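Local coordinates for mandelate racemase / muconate lactonizing enzyme, C-terminal domain protein (Labrenzia alexandrii, PDB 4E5T) that is of unestablished reaction but probably a magnesium-dependent enolase-superfamily enzyme related to mandelate racemase and muconate lactonizing enzyme, at residues D347-R359 and G374-P386. Sequence-based numbering, arbitrary orientation.
Sequences DGFFAELLTTPIR and GHDLNEDVARANP
Leu354 and Leu377 pair through a single beta bridge where two loops of the enolase-type barrel domain run antiparallel, each beside a short helix, 349-352 and 379-383. Asn378 N gives Leu353 O a nearly straight hydrogen bond of 2.8 Å, and Thr355 N makes a more bent hydrogen bond to Asp376 O, 3.0 Å. Further along, the His375 side chain can be followed outward. CB rests against Leu354 CD1; CG, anti to the carbonyl carbon (chi1 -50°), carries the ring to the backbone of Thr356 and Pro357. ND1 donates to Thr356 O at 2.8 Å, the acceptor close to the ring plane but the donor well above the plane of that carbonyl. At the tip CE1 lies near Pro357 O, again at the ring edge, while Leu325 of helix 321-332 also touches this side chain. Asp376 turns its carboxylate elsewhere, to a salt bridge with Lys108 of helix 89-110. On the apolar side, Leu353 CD2 packs on Val381 CG1 (3.7 Å) and on Ala382; strand 23-31 of the N-terminal three-stranded sheet packs on Leu353 through Phe24 and Phe26, so the paired loops lie against that sheet. Val381 CG1 also meets Glu352 CG, part of an extended chain. Asn378 caps helix 379-383, its OD1 accepting from Val381 N. Beyond that helix, Asn385 sets its amide against the Phe349 ring, the two planes 57° apart. Asn385 CG lies 3.7 Å from Phe349 CZ, while Asn385 ND2 donates to Val381 O, in the plane of that carbonyl, at 2.6 Å. Replacing Asn385 by an alanine would probably leave Val381 O without this side-chain donor and open a gap beside the Phe349 ring. Asn385 ND2 itself sits at the edge of that ring, in its plane.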
loop_
_atom_site.group_PDB
_atom_site.type_symbol
_atom_site.label_atom_id
_atom_site.label_comp_id
_atom_site.label_asym_id
_atom_site.label_seq_id
_atom_site.Cartn_x
_atom_site.Cartn_y
_atom_site.Cartn_z
ATOM N N ASP A 347 25.599 -27.150 32.822
ATOM C CA ASP A 347 26.581 -27.743 33.725
ATOM C C ASP A 347 27.877 -26.939 33.719
ATOM O O ASP A 347 27.895 -25.788 33.271
ATOM C CB ASP A 347 26.862 -29.203 33.330
ATOM C CG ASP A 347 27.161 -29.373 31.836
ATOM O OD1 ASP A 347 27.752 -28.460 31.224
ATOM O OD2 ASP A 347 26.804 -30.431 31.269
ATOM N N GLY A 348 28.954 -27.553 34.211
ATOM C CA GLY A 348 30.287 -26.970 34.150
ATOM C C GLY A 348 30.367 -25.599 34.780
ATOM O O GLY A 348 29.810 -25.365 35.855
ATOM N N PHE A 349 31.024 -24.669 34.094
ATOM C CA PHE A 349 31.230 -23.343 34.661
ATOM C C PHE A 349 29.912 -22.612 34.914
ATOM O O PHE A 349 29.837 -21.725 35.767
ATOM C CB PHE A 349 32.162 -22.518 33.784
ATOM C CG PHE A 349 32.814 -21.374 34.506
ATOM C CD1 PHE A 349 33.519 -21.597 35.671
ATOM C CD2 PHE A 349 32.719 -20.066 34.014
ATOM C CE1 PHE A 349 34.130 -20.547 36.342
ATOM C CE2 PHE A 349 33.329 -19.009 34.676
ATOM C CZ PHE A 349 34.037 -19.254 35.851
ATOM N N PHE A 350 28.866 -23.011 34.201
ATOM C CA PHE A 350 27.552 -22.411 34.398
ATOM C C PHE A 350 26.928 -22.742 35.750
ATOM O O PHE A 350 26.037 -22.043 36.219
ATOM C CB PHE A 350 26.615 -22.770 33.240
ATOM C CG PHE A 350 26.883 -21.975 32.009
ATOM C CD1 PHE A 350 27.941 -22.302 31.177
ATOM C CD2 PHE A 350 26.118 -20.862 31.713
ATOM C CE1 PHE A 350 28.214 -21.551 30.060
ATOM C CE2 PHE A 350 26.386 -20.110 30.592
ATOM C CZ PHE A 350 27.438 -20.460 29.765
ATOM N N ALA A 351 27.407 -23.805 36.381
ATOM C CA ALA A 351 26.885 -24.184 37.683
ATOM C C ALA A 351 27.803 -23.645 38.758
ATOM O O ALA A 351 27.354 -23.280 39.832
ATOM C CB ALA A 351 26.743 -25.692 37.789
ATOM N N GLU A 352 29.096 -23.587 38.470
ATOM C CA GLU A 352 30.055 -23.137 39.473
ATOM C C GLU A 352 29.809 -21.656 39.801
ATOM O O GLU A 352 29.886 -21.255 40.962
ATOM C CB GLU A 352 31.494 -23.415 39.004
ATOM C CG GLU A 352 32.599 -23.130 40.019
ATOM C CD GLU A 352 33.989 -23.380 39.427
ATOM O OE1 GLU A 352 34.046 -24.000 38.336
ATOM O OE2 GLU A 352 35.011 -22.956 40.035
ATOM N N LEU A 353 29.481 -20.865 38.775
ATOM C CA LEU A 353 29.148 -19.438 38.942
ATOM C C LEU A 353 27.869 -19.174 39.759
ATOM O O LEU A 353 27.681 -18.096 40.309
ATOM C CB LEU A 353 29.085 -18.707 37.584
ATOM C CG LEU A 353 30.428 -18.301 36.960
ATOM C CD1 LEU A 353 30.238 -17.820 35.531
ATOM C CD2 LEU A 353 31.163 -17.247 37.781
ATOM N N LEU A 354 26.997 -20.164 39.838
ATOM C CA LEU A 354 25.821 -20.064 40.684
ATOM C C LEU A 354 25.975 -20.722 42.091
ATOM O O LEU A 354 26.818 -21.588 42.329
ATOM C CB LEU A 354 24.593 -20.587 39.932
ATOM C CG LEU A 354 24.345 -19.794 38.650
ATOM C CD1 LEU A 354 23.040 -20.203 38.001
ATOM C CD2 LEU A 354 24.363 -18.299 38.952
ATOM N N THR A 355 25.158 -20.254 43.019
ATOM C CA THR A 355 25.158 -20.702 44.392
ATOM C C THR A 355 24.416 -22.027 44.434
ATOM O O THR A 355 24.673 -22.890 45.285
ATOM C CB THR A 355 24.442 -19.637 45.243
ATOM O OG1 THR A 355 25.409 -18.913 46.006
ATOM C CG2 THR A 355 23.402 -20.233 46.163
ATOM N N THR A 356 23.496 -22.169 43.485
ATOM C CA THR A 356 22.710 -23.368 43.288
ATOM C C THR A 356 22.450 -23.358 41.793
ATOM O O THR A 356 22.112 -22.312 41.236
ATOM C CB THR A 356 21.364 -23.268 44.007
ATOM O OG1 THR A 356 20.696 -22.063 43.607
ATOM C CG2 THR A 356 21.548 -23.247 45.504
ATOM N N PRO A 357 22.602 -24.511 41.130
ATOM C CA PRO A 357 22.677 -24.531 39.662
ATOM C C PRO A 357 21.320 -24.437 38.964
ATOM O O PRO A 357 20.293 -24.701 39.580
ATOM C CB PRO A 357 23.312 -25.894 39.379
ATOM C CG PRO A 357 22.800 -26.756 40.494
ATOM C CD PRO A 357 22.752 -25.858 41.710
ATOM N N ILE A 358 21.332 -24.052 37.689
ATOM C CA ILE A 358 20.135 -24.111 36.863
ATOM C C ILE A 358 19.723 -25.575 36.719
ATOM O O ILE A 358 20.541 -26.437 36.399
ATOM C CB ILE A 358 20.362 -23.461 35.463
ATOM C CG1 ILE A 358 20.805 -22.006 35.622
ATOM C CG2 ILE A 358 19.100 -23.512 34.645
ATOM C CD1 ILE A 358 21.190 -21.272 34.296
ATOM N N ARG A 359 18.452 -25.854 36.961
ATOM C CA ARG A 359 17.976 -27.225 36.970
ATOM C C ARG A 359 17.555 -27.703 35.587
ATOM O O ARG A 359 16.525 -27.286 35.057
ATOM C CB ARG A 359 16.804 -27.327 37.938
ATOM C CG ARG A 359 16.507 -28.705 38.435
ATOM C CD ARG A 359 15.422 -28.621 39.459
ATOM N NE ARG A 359 14.913 -29.939 39.809
ATOM C CZ ARG A 359 13.750 -30.146 40.416
ATOM N NH1 ARG A 359 12.976 -29.110 40.732
ATOM N NH2 ARG A 359 13.360 -31.385 40.700
ATOM N N GLY A 374 16.193 -16.167 41.173
ATOM C CA GLY A 374 16.032 -17.545 41.603
ATOM C C GLY A 374 17.325 -18.218 41.994
ATOM O O GLY A 374 17.336 -19.286 42.625
ATOM N N HIS A 375 18.425 -17.591 41.595
ATOM C CA HIS A 375 19.759 -18.075 41.909
ATOM C C HIS A 375 20.650 -16.873 42.201
ATOM O O HIS A 375 20.346 -15.754 41.791
ATOM C CB HIS A 375 20.320 -18.885 40.741
ATOM C CG HIS A 375 19.384 -19.939 40.229
ATOM N ND1 HIS A 375 19.658 -21.286 40.326
ATOM C CD2 HIS A 375 18.181 -19.844 39.615
ATOM C CE1 HIS A 375 18.666 -21.973 39.785
ATOM N NE2 HIS A 375 17.753 -21.119 39.352
ATOM N N ASP A 376 21.736 -17.107 42.926
ATOM C CA ASP A 376 22.635 -16.039 43.328
ATOM C C ASP A 376 24.022 -16.239 42.718
ATOM O O ASP A 376 24.455 -17.370 42.481
ATOM C CB ASP A 376 22.739 -15.978 44.853
ATOM C CG ASP A 376 21.556 -15.274 45.493
ATOM O OD1 ASP A 376 20.940 -14.428 44.803
ATOM O OD2 ASP A 376 21.256 -15.565 46.682
ATOM N N LEU A 377 24.713 -15.136 42.448
ATOM C CA LEU A 377 26.046 -15.229 41.887
ATOM C C LEU A 377 27.030 -15.653 42.966
ATOM O O LEU A 377 27.084 -15.083 44.055
ATOM C CB LEU A 377 26.482 -13.906 41.247
ATOM C CG LEU A 377 27.880 -13.886 40.598
ATOM C CD1 LEU A 377 27.961 -14.718 39.337
ATOM C CD2 LEU A 377 28.379 -12.459 40.341
ATOM N N ASN A 378 27.803 -16.677 42.663
ATOM C CA ASN A 378 28.912 -17.027 43.506
ATOM C C ASN A 378 30.004 -15.996 43.259
ATOM O O ASN A 378 30.848 -16.168 42.387
ATOM C CB ASN A 378 29.384 -18.426 43.156
ATOM C CG ASN A 378 30.272 -19.008 44.209
ATOM O OD1 ASN A 378 31.033 -18.286 44.848
ATOM N ND2 ASN A 378 30.191 -20.326 44.401
ATOM N N GLU A 379 29.965 -14.910 44.017
ATOM C CA GLU A 379 30.884 -13.798 43.814
ATOM C C GLU A 379 32.335 -14.242 43.864
ATOM O O GLU A 379 33.181 -13.735 43.105
ATOM C CB GLU A 379 30.665 -12.709 44.867
ATOM C CG GLU A 379 29.258 -12.193 44.953
ATOM C CD GLU A 379 29.144 -11.049 45.931
ATOM O OE1 GLU A 379 28.000 -10.716 46.324
ATOM O OE2 GLU A 379 30.207 -10.486 46.301
ATOM N N ASP A 380 32.622 -15.176 44.770
ATOM C CA ASP A 380 33.989 -15.648 44.955
ATOM C C ASP A 380 34.476 -16.395 43.730
ATOM O O ASP A 380 35.574 -16.138 43.245
ATOM C CB ASP A 380 34.123 -16.506 46.210
ATOM C CG ASP A 380 33.909 -15.708 47.479
ATOM O OD1 ASP A 380 34.028 -14.461 47.438
ATOM O OD2 ASP A 380 33.616 -16.326 48.517
ATOM N N VAL A 381 33.657 -17.307 43.223
ATOM C CA VAL A 381 33.975 -17.970 41.965
ATOM C C VAL A 381 34.150 -16.942 40.856
ATOM O O VAL A 381 35.038 -17.078 40.018
ATOM C CB VAL A 381 32.918 -19.018 41.581
ATOM C CG1 VAL A 381 33.060 -19.427 40.131
ATOM C CG2 VAL A 381 33.063 -20.216 42.476
ATOM N N ALA A 382 33.329 -15.897 40.882
ATOM C CA ALA A 382 33.421 -14.837 39.877
ATOM C C ALA A 382 34.710 -14.028 39.981
ATOM O O ALA A 382 35.309 -13.731 38.965
ATOM C CB ALA A 382 32.209 -13.925 39.915
ATOM N N ARG A 383 35.145 -13.673 41.189
ATOM C CA ARG A 383 36.382 -12.892 41.325
ATOM C C ARG A 383 37.620 -13.728 41.044
ATOM O O ARG A 383 38.674 -13.200 40.676
ATOM C CB ARG A 383 36.527 -12.275 42.717
ATOM C CG ARG A 383 35.387 -11.417 43.154
ATOM C CD ARG A 383 35.734 -10.612 44.392
ATOM N NE ARG A 383 34.602 -9.769 44.751
ATOM C CZ ARG A 383 33.600 -10.159 45.527
ATOM N NH1 ARG A 383 32.597 -9.321 45.775
ATOM N NH2 ARG A 383 33.604 -11.387 46.053
ATOM N N ALA A 384 37.496 -15.036 41.236
ATOM C CA ALA A 384 38.646 -15.920 41.165
ATOM C C ALA A 384 38.984 -16.213 39.716
ATOM O O ALA A 384 40.003 -16.825 39.431
ATOM C CB ALA A 384 38.363 -17.199 41.914
ATOM N N ASN A 385 38.119 -15.769 38.807
ATOM C CA ASN A 385 38.263 -16.040 37.380
ATOM C C ASN A 385 38.290 -14.792 36.502
ATOM O O ASN A 385 37.377 -14.592 35.693
ATOM C CB ASN A 385 37.116 -16.925 36.904
ATOM C CG ASN A 385 37.209 -18.330 37.432
ATOM O OD1 ASN A 385 37.677 -19.226 36.736
ATOM N ND2 ASN A 385 36.770 -18.533 38.672
ATOM N N PRO A 386 39.352 -13.974 36.622
ATOM C CA PRO A 386 39.472 -12.737 35.845
ATOM C C PRO A 386 39.546 -13.028 34.339
ATOM O O PRO A 386 39.870 -14.145 33.936
ATOM C CB PRO A 386 40.810 -12.180 36.322
ATOM C CG PRO A 386 41.600 -13.390 36.580
ATOM C CD PRO A 386 40.635 -14.328 37.248
#